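Local coordinates for extracellular invertase (PDB 5XHA), which probably hydrolyses sucrose and related beta-fructofuranosides to release fructose, as a secreted glycoside hydrolase of family 32, at residues Y120-W125 and V280-S285; G223-E228 and G300-N305; P339-S344 and A419-A424. All coordinates share one frame; numbering follows the deposited sequence.

Contact 1 (Y120-W125 and V280-S285). With FRU (beta-D-fructofuranose), chain B; FRU (beta-D-fructofuranose), chain D.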
loop_
_atom_site.group_PDB
_atom_site.type_symbol
_atom_site.label_atom_id
_atom_site.label_comp_id
_atom_site.label_asym_id
_atom_site.label_seq_id
_atom_site.Cartn_x
_atom_site.Cartn_y
_atom_site.Cartn_z
ATOM N N TYR A 120 7.891 6.087 4.240
ATOM C CA TYR A 120 8.075 7.551 4.235
ATOM C C TYR A 120 8.364 8.036 5.648
ATOM O O TYR A 120 7.746 7.569 6.606
ATOM C CB TYR A 120 6.844 8.294 3.673
ATOM C CG TYR A 120 6.539 7.929 2.240
ATOM C CD1 TYR A 120 7.178 8.579 1.172
ATOM C CD2 TYR A 120 5.654 6.905 1.942
ATOM C CE1 TYR A 120 6.936 8.194 -0.142
ATOM C CE2 TYR A 120 5.398 6.528 0.634
ATOM C CZ TYR A 120 6.049 7.170 -0.407
ATOM O OH TYR A 120 5.789 6.801 -1.717
ATOM N N LEU A 121 9.307 8.964 5.761
ATOM C CA LEU A 121 9.632 9.640 7.012
ATOM C C LEU A 121 9.643 11.136 6.700
ATOM O O LEU A 121 9.788 11.509 5.550
ATOM C CB LEU A 121 10.995 9.189 7.533
ATOM C CG LEU A 121 11.078 7.784 8.142
ATOM C CD1 LEU A 121 12.515 7.393 8.479
ATOM C CD2 LEU A 121 10.214 7.695 9.388
ATOM N N PRO A 122 9.477 12.005 7.707
ATOM C CA PRO A 122 9.280 11.749 9.124
ATOM C C PRO A 122 7.862 11.311 9.458
ATOM O O PRO A 122 6.939 11.545 8.691
ATOM C CB PRO A 122 9.583 13.115 9.762
ATOM C CG PRO A 122 9.211 14.108 8.714
ATOM C CD PRO A 122 9.629 13.451 7.425
ATOM N N ILE A 123 7.708 10.680 10.617
ATOM C CA ILE A 123 6.416 10.296 11.141
ATOM C C ILE A 123 6.352 10.785 12.584
ATOM O O ILE A 123 7.156 10.358 13.416
ATOM C CB ILE A 123 6.248 8.764 11.147
ATOM C CG1 ILE A 123 6.381 8.181 9.738
ATOM C CG2 ILE A 123 4.917 8.392 11.773
ATOM C CD1 ILE A 123 6.649 6.687 9.724
ATOM N N HIS A 124 5.415 11.685 12.879
ATOM C CA HIS A 124 5.193 12.120 14.256
ATOM C C HIS A 124 3.762 12.605 14.463
ATOM O O HIS A 124 3.143 13.163 13.559
ATOM C CB HIS A 124 6.222 13.196 14.679
ATOM C CG HIS A 124 6.360 13.355 16.164
ATOM N ND1 HIS A 124 5.791 14.400 16.861
ATOM C CD2 HIS A 124 6.990 12.589 17.087
ATOM C CE1 HIS A 124 6.062 14.273 18.147
ATOM N NE2 HIS A 124 6.797 13.189 18.312
ATOM N N TRP A 125 3.238 12.385 15.664
ATOM C CA TRP A 125 1.863 12.780 15.973
ATOM C C TRP A 125 1.625 14.298 15.800
ATOM O O TRP A 125 0.525 14.711 15.523
ATOM C CB TRP A 125 1.462 12.332 17.391
ATOM C CG TRP A 125 2.297 12.944 18.474
ATOM C CD1 TRP A 125 3.370 12.386 19.094
ATOM C CD2 TRP A 125 2.134 14.250 19.047
ATOM N NE1 TRP A 125 3.879 13.250 20.028
ATOM C CE2 TRP A 125 3.142 14.405 20.019
ATOM C CE3 TRP A 125 1.224 15.298 18.837
ATOM C CZ2 TRP A 125 3.279 15.567 20.774
ATOM C CZ3 TRP A 125 1.352 16.451 19.591
ATOM C CH2 TRP A 125 2.379 16.581 20.546
ATOM N N VAL A 280 5.961 21.483 20.559
ATOM C CA VAL A 280 7.177 21.674 19.762
ATOM C C VAL A 280 7.147 20.631 18.632
ATOM O O VAL A 280 7.034 19.438 18.908
ATOM C CB VAL A 280 8.448 21.515 20.623
ATOM C CG1 VAL A 280 9.718 21.624 19.775
ATOM C CG2 VAL A 280 8.455 22.542 21.756
ATOM N N PRO A 281 7.216 21.076 17.356
ATOM C CA PRO A 281 7.067 20.145 16.246
ATOM C C PRO A 281 8.050 18.975 16.307
ATOM O O PRO A 281 9.230 19.177 16.551
ATOM C CB PRO A 281 7.352 21.018 15.014
ATOM C CG PRO A 281 6.939 22.396 15.430
ATOM C CD PRO A 281 7.301 22.477 16.886
ATOM N N GLN A 282 7.538 17.767 16.081
ATOM C CA GLN A 282 8.335 16.543 16.091
ATOM C C GLN A 282 8.986 16.182 17.439
ATOM O O GLN A 282 9.821 15.290 17.494
ATOM C CB GLN A 282 9.401 16.581 14.995
ATOM C CG GLN A 282 8.795 16.715 13.614
ATOM C CD GLN A 282 9.780 16.393 12.507
ATOM O OE1 GLN A 282 10.390 15.331 12.485
ATOM N NE2 GLN A 282 9.921 17.303 11.583
ATOM N N LEU A 283 8.587 16.839 18.517
ATOM C CA LEU A 283 9.143 16.531 19.837
ATOM C C LEU A 283 8.078 15.916 20.715
ATOM O O LEU A 283 7.045 16.530 20.935
ATOM C CB LEU A 283 9.684 17.791 20.531
ATOM C CG LEU A 283 10.334 17.547 21.906
ATOM C CD1 LEU A 283 11.556 16.649 21.757
ATOM C CD2 LEU A 283 10.701 18.842 22.622
ATOM N N THR A 284 8.321 14.687 21.181
ATOM C CA THR A 284 7.565 14.100 22.292
ATOM C C THR A 284 8.398 14.334 23.538
ATOM O O THR A 284 9.507 13.838 23.635
ATOM C CB THR A 284 7.327 12.579 22.108
ATOM O OG1 THR A 284 6.421 12.366 21.018
ATOM C CG2 THR A 284 6.750 11.960 23.377
ATOM N N SER A 285 7.869 15.082 24.496
ATOM C CA SER A 285 8.679 15.485 25.661
ATOM C C SER A 285 8.431 14.567 26.845
ATOM O O SER A 285 9.259 14.492 27.748
ATOM C CB SER A 285 8.389 16.942 26.042
ATOM O OG SER A 285 7.026 17.081 26.390
HETATM C C1 FRU B . 8.803 6.098 18.680
HETATM C C2 FRU B . 9.023 7.246 17.669
HETATM C C3 FRU B . 7.953 8.362 17.682
HETATM C C4 FRU B . 8.041 8.927 16.270
HETATM C C5 FRU B . 8.716 7.825 15.437
HETATM C C6 FRU B . 10.037 8.271 14.810
HETATM O O1 FRU B . 8.167 4.927 18.131
HETATM O O2 FRU B . 10.301 7.842 17.950
HETATM O O3 FRU B . 8.117 9.423 18.655
HETATM O O4 FRU B . 6.748 9.296 15.794
HETATM O O5 FRU B . 9.017 6.741 16.322
HETATM O O6 FRU B . 9.932 8.101 13.409
HETATM C C1 FRU D . -4.333 18.383 16.090
HETATM C C2 FRU D . -3.676 18.043 17.412
HETATM C C3 FRU D . -2.166 17.969 17.189
HETATM C C4 FRU D . -1.861 16.488 17.272
HETATM C C5 FRU D . -3.186 15.746 17.477
HETATM C C6 FRU D . -3.152 14.664 18.572
HETATM O O1 FRU D . -3.963 17.418 15.092
HETATM O O2 FRU D . -4.040 19.002 18.416
HETATM O O3 FRU D . -1.403 18.718 18.139
HETATM O O4 FRU D . -1.215 16.106 16.054
HETATM O O5 FRU D . -4.160 16.747 17.790
HETATM O O6 FRU D . -4.423 13.993 18.725
#
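His124 and Gln282 bring the two loops together, their CA atoms 5.7 Å apart, with Gln282 at the third position of a type II beta turn closed from Leu283 N to Val280 O. The imidazole lies against this turn: Gln282 CA makes a CH-pi contact over one face, 3.8 Å from the ring centroid, while Trp125 CD1 lies over the opposite face. CG of His124 stands anti to the backbone N (chi1 -161°), which carries the ring across to Thr284. There His124 NE2 donates to Thr284 OG1 at 2.9 Å, with the oxygen tilted from the imidazole plane and the bond bent to 137°. Trp125 NE1 reaches the same Thr284 OG1, also at 2.9 Å, but with the oxygen near the indole plane and a straighter bond (154°). Further out, the Gln282 amide oxygen OE1 rests 3.6 Å from Pro122 CB. On the sugar side, O4 of the chain B fructose donates to Ile123 O at 2.6 Å. Ser126 OG bonds His124 ND1, so both imidazole nitrogens have partners. With two N-H groups directed at it, the Thr284 hydroxyl, which also bonds Glu273, probably donates there; the two rings thus probably help position this fructose-binding glutamate.

Contact 2 (G223-E228 and G300-N305)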
loop_
_atom_site.group_PDB
_atom_site.type_symbol
_atom_site.label_atom_id
_atom_site.label_comp_id
_atom_site.label_asym_id
_atom_site.label_seq_id
_atom_site.Cartn_x
_atom_site.Cartn_y
_atom_site.Cartn_z
ATOM N N GLY A 223 -13.030 -1.625 14.676
ATOM C CA GLY A 223 -13.235 -0.290 15.234
ATOM C C GLY A 223 -12.151 0.125 16.210
ATOM O O GLY A 223 -11.269 -0.661 16.574
ATOM N N GLN A 224 -12.235 1.374 16.644
ATOM C CA GLN A 224 -11.393 1.869 17.707
ATOM C C GLN A 224 -11.920 1.360 19.034
ATOM O O GLN A 224 -12.648 2.056 19.722
ATOM C CB GLN A 224 -11.394 3.390 17.705
ATOM C CG GLN A 224 -10.836 3.991 16.423
ATOM C CD GLN A 224 -11.108 5.463 16.334
ATOM O OE1 GLN A 224 -11.882 5.911 15.468
ATOM N NE2 GLN A 224 -10.487 6.234 17.217
ATOM N N TRP A 225 -11.523 0.149 19.404
ATOM C CA TRP A 225 -12.086 -0.503 20.576
ATOM C C TRP A 225 -11.753 0.255 21.864
ATOM O O TRP A 225 -12.454 0.114 22.860
ATOM C CB TRP A 225 -11.670 -1.981 20.626
ATOM C CG TRP A 225 -10.376 -2.277 21.332
ATOM C CD1 TRP A 225 -9.163 -1.667 21.140
ATOM C CD2 TRP A 225 -10.167 -3.273 22.320
ATOM N NE1 TRP A 225 -8.216 -2.208 21.981
ATOM C CE2 TRP A 225 -8.805 -3.201 22.712
ATOM C CE3 TRP A 225 -10.996 -4.213 22.934
ATOM C CZ2 TRP A 225 -8.264 -4.037 23.695
ATOM C CZ3 TRP A 225 -10.458 -5.043 23.904
ATOM C CH2 TRP A 225 -9.105 -4.946 24.279
ATOM N N TRP A 226 -10.685 1.049 21.843
ATOM C CA TRP A 226 -10.369 1.943 22.949
ATOM C C TRP A 226 -9.810 3.223 22.381
ATOM O O TRP A 226 -8.886 3.180 21.579
ATOM C CB TRP A 226 -9.343 1.316 23.901
ATOM C CG TRP A 226 -8.989 2.205 25.048
ATOM C CD1 TRP A 226 -9.830 3.040 25.731
ATOM C CD2 TRP A 226 -7.711 2.345 25.657
ATOM N NE1 TRP A 226 -9.150 3.710 26.714
ATOM C CE2 TRP A 226 -7.844 3.297 26.698
ATOM C CE3 TRP A 226 -6.463 1.751 25.439
ATOM C CZ2 TRP A 226 -6.777 3.674 27.505
ATOM C CZ3 TRP A 226 -5.399 2.137 26.238
ATOM C CH2 TRP A 226 -5.566 3.094 27.261
ATOM N N HIS A 227 -10.396 4.353 22.770
ATOM C CA HIS A 227 -9.886 5.662 22.397
ATOM C C HIS A 227 -10.208 6.669 23.492
ATOM O O HIS A 227 -11.096 6.446 24.298
ATOM C CB HIS A 227 -10.449 6.109 21.040
ATOM C CG HIS A 227 -11.940 6.214 21.011
ATOM N ND1 HIS A 227 -12.604 7.400 21.227
ATOM C CD2 HIS A 227 -12.896 5.275 20.811
ATOM C CE1 HIS A 227 -13.907 7.186 21.164
ATOM N NE2 HIS A 227 -14.113 5.907 20.911
ATOM N N GLU A 228 -9.454 7.758 23.530
ATOM C CA GLU A 228 -9.574 8.773 24.570
ATOM C C GLU A 228 -9.388 10.127 23.911
ATOM O O GLU A 228 -8.724 10.216 22.869
ATOM C CB GLU A 228 -8.512 8.586 25.649
ATOM C CG GLU A 228 -8.603 7.286 26.435
ATOM C CD GLU A 228 -9.802 7.218 27.372
ATOM O OE1 GLU A 228 -10.548 8.199 27.479
ATOM O OE2 GLU A 228 -9.997 6.160 28.001
ATOM N N GLY A 300 -23.056 -3.467 19.169
ATOM C CA GLY A 300 -22.652 -3.406 17.764
ATOM C C GLY A 300 -21.146 -3.617 17.690
ATOM O O GLY A 300 -20.684 -4.675 17.260
ATOM N N SER A 301 -20.377 -2.629 18.140
ATOM C CA SER A 301 -18.919 -2.757 18.188
ATOM C C SER A 301 -18.426 -3.002 19.615
ATOM O O SER A 301 -19.041 -2.563 20.582
ATOM C CB SER A 301 -18.265 -1.507 17.617
ATOM O OG SER A 301 -18.605 -0.383 18.404
ATOM N N VAL A 302 -17.307 -3.711 19.730
ATOM C CA VAL A 302 -16.707 -4.016 21.022
ATOM C C VAL A 302 -15.962 -2.787 21.581
ATOM O O VAL A 302 -15.483 -1.924 20.838
ATOM C CB VAL A 302 -15.788 -5.258 20.915
ATOM C CG1 VAL A 302 -14.430 -4.899 20.331
ATOM C CG2 VAL A 302 -15.605 -5.917 22.257
ATOM N N SER A 303 -15.888 -2.704 22.901
ATOM C CA SER A 303 -15.270 -1.575 23.563
ATOM C C SER A 303 -14.527 -1.998 24.836
ATOM O O SER A 303 -15.022 -2.814 25.612
ATOM C CB SER A 303 -16.347 -0.560 23.903
ATOM O OG SER A 303 -15.771 0.585 24.462
ATOM N N PHE A 304 -13.338 -1.439 25.036
ATOM C CA PHE A 304 -12.556 -1.646 26.249
ATOM C C PHE A 304 -12.824 -0.441 27.135
ATOM O O PHE A 304 -12.660 0.677 26.696
ATOM C CB PHE A 304 -11.072 -1.745 25.875
ATOM C CG PHE A 304 -10.126 -1.839 27.038
ATOM C CD1 PHE A 304 -9.940 -3.032 27.699
ATOM C CD2 PHE A 304 -9.366 -0.750 27.411
ATOM C CE1 PHE A 304 -9.054 -3.126 28.746
ATOM C CE2 PHE A 304 -8.467 -0.842 28.452
ATOM C CZ PHE A 304 -8.312 -2.031 29.123
ATOM N N ASN A 305 -13.220 -0.674 28.384
ATOM C CA ASN A 305 -13.630 0.403 29.304
ATOM C C ASN A 305 -12.737 0.425 30.535
ATOM O O ASN A 305 -12.877 -0.419 31.411
ATOM C CB ASN A 305 -15.099 0.198 29.689
ATOM C CG ASN A 305 -15.996 -0.001 28.458
ATOM O OD1 ASN A 305 -16.223 0.933 27.692
ATOM N ND2 ASN A 305 -16.475 -1.229 28.249
#
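Phe304 wedges its side chain against two consecutive tryptophans, Trp225 and Trp226, where the chain turns a corner. Phe304 CB sits almost squarely over the six-membered ring of Trp225, 3.8 Å from the centroid and only 9° off the normal, a CH-pi contact. The phenyl ring beyond is inclined obliquely to that indole, with Phe304 CD1 4.0 Å from Trp225 CH2. Toward Trp226 the arrangement is T-shaped: the Phe304 edge is directed at the indole face, the planes are 68° apart, and Phe304 CD2 lies 3.8 Å from Trp226 CG. Phe304 can meet both indoles because its CG is anti to the backbone N (chi1 175°), laying the phenyl alongside Trp226. Beneath the rings, Phe304 N donates a nearly straight 2.8 Å bond to Trp225 O, and the same oxygen receives a CA-H...O contact from Ser303 CA at 3.4 Å. Strands 219-227 and 302-311 are the outermost strands of two successive antiparallel sheets, consistent with adjoining blades of the family 32 beta-propeller, and the aromatic cluster fills the seam between them. Val292 and Ile266 extend this apolar packing, and Gln206 accepts from Trp225 NE1. Val302 belongs to the same packed part, its CG1 4.0 Å from Trp225 CB and helix 178-184 against it. The packing thins at exposed Ser301 and Gly300. CB of Ser303 points away from segment 223-228, and OG bonds Asn305 OD1 within its own strand. At the other margin, partly exposed Glu228 curls back so that OE2 receives Trp226 NE1 at 2.9 Å.

Contact 3 (P339-S344 and A419-A424). With FRU (beta-D-fructofuranose), chain E.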
loop_
_atom_site.group_PDB
_atom_site.type_symbol
_atom_site.label_atom_id
_atom_site.label_comp_id
_atom_site.label_asym_id
_atom_site.label_seq_id
_atom_site.Cartn_x
_atom_site.Cartn_y
_atom_site.Cartn_z
ATOM N N PRO A 339 3.222 -21.535 36.121
ATOM C CA PRO A 339 2.029 -21.633 35.302
ATOM C C PRO A 339 2.167 -20.712 34.074
ATOM O O PRO A 339 3.239 -20.142 33.858
ATOM C CB PRO A 339 0.947 -21.115 36.243
ATOM C CG PRO A 339 1.656 -20.040 36.996
ATOM C CD PRO A 339 3.053 -20.549 37.201
ATOM N N ASP A 340 1.106 -20.562 33.290
ATOM C CA ASP A 340 1.138 -19.638 32.160
ATOM C C ASP A 340 1.420 -18.244 32.714
ATOM O O ASP A 340 0.839 -17.831 33.730
ATOM C CB ASP A 340 -0.207 -19.600 31.415
ATOM C CG ASP A 340 -0.523 -20.882 30.661
ATOM O OD1 ASP A 340 0.392 -21.651 30.304
ATOM O OD2 ASP A 340 -1.725 -21.093 30.409
ATOM N N ARG A 341 2.317 -17.525 32.052
ATOM C CA ARG A 341 2.678 -16.179 32.479
ATOM C C ARG A 341 2.565 -15.193 31.335
ATOM O O ARG A 341 2.479 -15.592 30.166
ATOM C CB ARG A 341 4.095 -16.181 33.008
ATOM C CG ARG A 341 4.244 -17.020 34.262
ATOM C CD ARG A 341 5.664 -17.043 34.728
ATOM N NE ARG A 341 6.496 -17.958 33.952
ATOM C CZ ARG A 341 7.815 -18.039 34.096
ATOM N NH1 ARG A 341 8.435 -17.264 34.976
ATOM N NH2 ARG A 341 8.516 -18.900 33.371
ATOM N N PHE A 342 2.515 -13.914 31.696
ATOM C CA PHE A 342 2.717 -12.828 30.753
ATOM C C PHE A 342 3.977 -12.090 31.164
ATOM O O PHE A 342 4.007 -11.464 32.219
ATOM C CB PHE A 342 1.524 -11.867 30.684
ATOM C CG PHE A 342 1.631 -10.888 29.543
ATOM C CD1 PHE A 342 1.239 -11.251 28.269
ATOM C CD2 PHE A 342 2.180 -9.629 29.737
ATOM C CE1 PHE A 342 1.372 -10.366 27.208
ATOM C CE2 PHE A 342 2.324 -8.744 28.687
ATOM C CZ PHE A 342 1.921 -9.112 27.423
ATOM N N ILE A 343 5.023 -12.211 30.344
ATOM C CA ILE A 343 6.355 -11.667 30.646
ATOM C C ILE A 343 6.502 -10.364 29.865
ATOM O O ILE A 343 6.323 -10.358 28.644
ATOM C CB ILE A 343 7.457 -12.667 30.216
ATOM C CG1 ILE A 343 7.265 -14.025 30.915
ATOM C CG2 ILE A 343 8.857 -12.110 30.483
ATOM C CD1 ILE A 343 7.308 -13.962 32.434
ATOM N N SER A 344 6.784 -9.259 30.551
ATOM C CA SER A 344 6.951 -7.967 29.872
ATOM C C SER A 344 8.371 -7.412 30.056
ATOM O O SER A 344 8.896 -7.404 31.165
ATOM C CB SER A 344 5.934 -6.966 30.394
ATOM O OG SER A 344 6.003 -5.741 29.675
ATOM N N ALA A 419 10.657 -11.542 37.011
ATOM C CA ALA A 419 10.307 -12.908 36.668
ATOM C C ALA A 419 11.092 -13.879 37.553
ATOM O O ALA A 419 12.265 -13.649 37.878
ATOM C CB ALA A 419 10.510 -13.181 35.184
ATOM N N ARG A 420 10.431 -14.954 37.969
ATOM C CA ARG A 420 10.939 -15.755 39.102
ATOM C C ARG A 420 12.332 -16.360 38.900
ATOM O O ARG A 420 13.151 -16.351 39.825
ATOM C CB ARG A 420 9.942 -16.831 39.495
ATOM C CG ARG A 420 9.800 -17.950 38.478
ATOM C CD ARG A 420 8.545 -18.740 38.782
ATOM N NE ARG A 420 7.362 -17.902 38.638
ATOM C CZ ARG A 420 6.125 -18.301 38.904
ATOM N NH1 ARG A 420 5.900 -19.535 39.337
ATOM N NH2 ARG A 420 5.116 -17.466 38.725
ATOM N N GLU A 421 12.622 -16.846 37.701
ATOM C CA GLU A 421 13.927 -17.439 37.429
ATOM C C GLU A 421 15.026 -16.370 37.406
ATOM O O GLU A 421 16.158 -16.610 37.863
ATOM C CB GLU A 421 13.922 -18.196 36.107
ATOM C CG GLU A 421 12.857 -19.285 35.996
ATOM C CD GLU A 421 11.566 -18.837 35.304
ATOM O OE1 GLU A 421 11.169 -17.642 35.385
ATOM O OE2 GLU A 421 10.915 -19.708 34.697
ATOM N N THR A 422 14.709 -15.198 36.860
ATOM C CA THR A 422 15.661 -14.094 36.845
ATOM C C THR A 422 15.955 -13.621 38.277
ATOM O O THR A 422 17.117 -13.347 38.621
ATOM C CB THR A 422 15.182 -12.932 35.947
ATOM O OG1 THR A 422 15.314 -13.318 34.579
ATOM C CG2 THR A 422 16.004 -11.649 36.174
ATOM N N LYS A 423 14.916 -13.534 39.102
ATOM C CA LYS A 423 15.075 -13.136 40.508
ATOM C C LYS A 423 16.014 -14.076 41.271
ATOM O O LYS A 423 16.928 -13.613 41.955
ATOM C CB LYS A 423 13.723 -13.085 41.212
ATOM C CG LYS A 423 13.797 -12.647 42.669
ATOM C CD LYS A 423 14.152 -11.177 42.773
ATOM C CE LYS A 423 14.537 -10.766 44.192
ATOM N NZ LYS A 423 13.445 -11.031 45.165
ATOM N N ALA A 424 15.806 -15.386 41.119
ATOM C CA ALA A 424 16.658 -16.383 41.777
ATOM C C ALA A 424 18.095 -16.237 41.301
ATOM O O ALA A 424 19.015 -16.285 42.096
ATOM C CB ALA A 424 16.143 -17.801 41.519
HETATM C C1 FRU E . 10.538 -9.453 47.240
HETATM C C2 FRU E . 9.716 -9.542 45.943
HETATM C C3 FRU E . 10.538 -9.555 44.638
HETATM C C4 FRU E . 9.687 -8.699 43.716
HETATM C C5 FRU E . 9.192 -7.632 44.686
HETATM C C6 FRU E . 7.909 -6.940 44.215
HETATM O O1 FRU E . 11.161 -10.695 47.595
HETATM O O2 FRU E . 8.819 -10.675 45.955
HETATM O O3 FRU E . 10.741 -10.864 44.077
HETATM O O4 FRU E . 10.366 -8.171 42.563
HETATM O O5 FRU E . 8.967 -8.323 45.921
HETATM O O6 FRU E . 7.907 -5.534 44.573
#
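Arg341 meets Glu421 end-on between a strand and the first turn of a helix, one nitrogen to each carboxylate oxygen. Arg341 NH1 donates to Glu421 OE1 at 2.8 Å, almost straight (172°) and in the guanidinium plane. Arg341 NH2 reaches Glu421 OE2 at 2.9 Å on the syn lone pair of that oxygen, but more bent (142°), with the oxygen tilted out of the guanidinium plane. A bend at chi2 of Glu421 (95°) turns its carboxylate back toward Arg341. Each end is gripped again from outside: Arg341 NH1 forms a salt bridge with Glu375 OE2, NH2 bonds Ser333 OG, and Glu421 OE2 bonds Ser336 OG. Arg420 crosses beside this pair, its NE 3.9 Å from Arg341 NH1; the closeness of two cations is probably offset by Glu375, whose OE1 pairs with Arg420 NH2. The Arg420 guanidinium also packs against the proline ring, with NH1 3.7 Å from Pro339 CD. Ile343 CD1 makes apolar contact with Ala419 CB at 4.3 Å. Lys423 NZ bonds O3 of the chain E fructose weakly. The contact thus joins strand 341-348 to the helix that leads from the propeller toward the beta-sandwich, the two-module architecture typical of family 32 enzymes.

Overall arrangement
Contacts 1 and 2 both belong to the N-terminal family 32 region and interleave along the chain, yet their centres are 26 Å apart and their nearest atoms about 12 Å. Contact 1 lies among sugars: besides the fructoses of chains B and D, another fructose and a sodium ion are each about 9 Å from the Thr284 side chain, consistent with a place near the substrate pocket. Contact 2 is remote from sugar, with the Trp226 side chain about 14 Å from a fructose. Contact 3, where the chain passes toward the C-terminal module, follows both in sequence; its centre is 35 Å from that of contact 1, across the chain's centre, and 31 Å from that of contact 2.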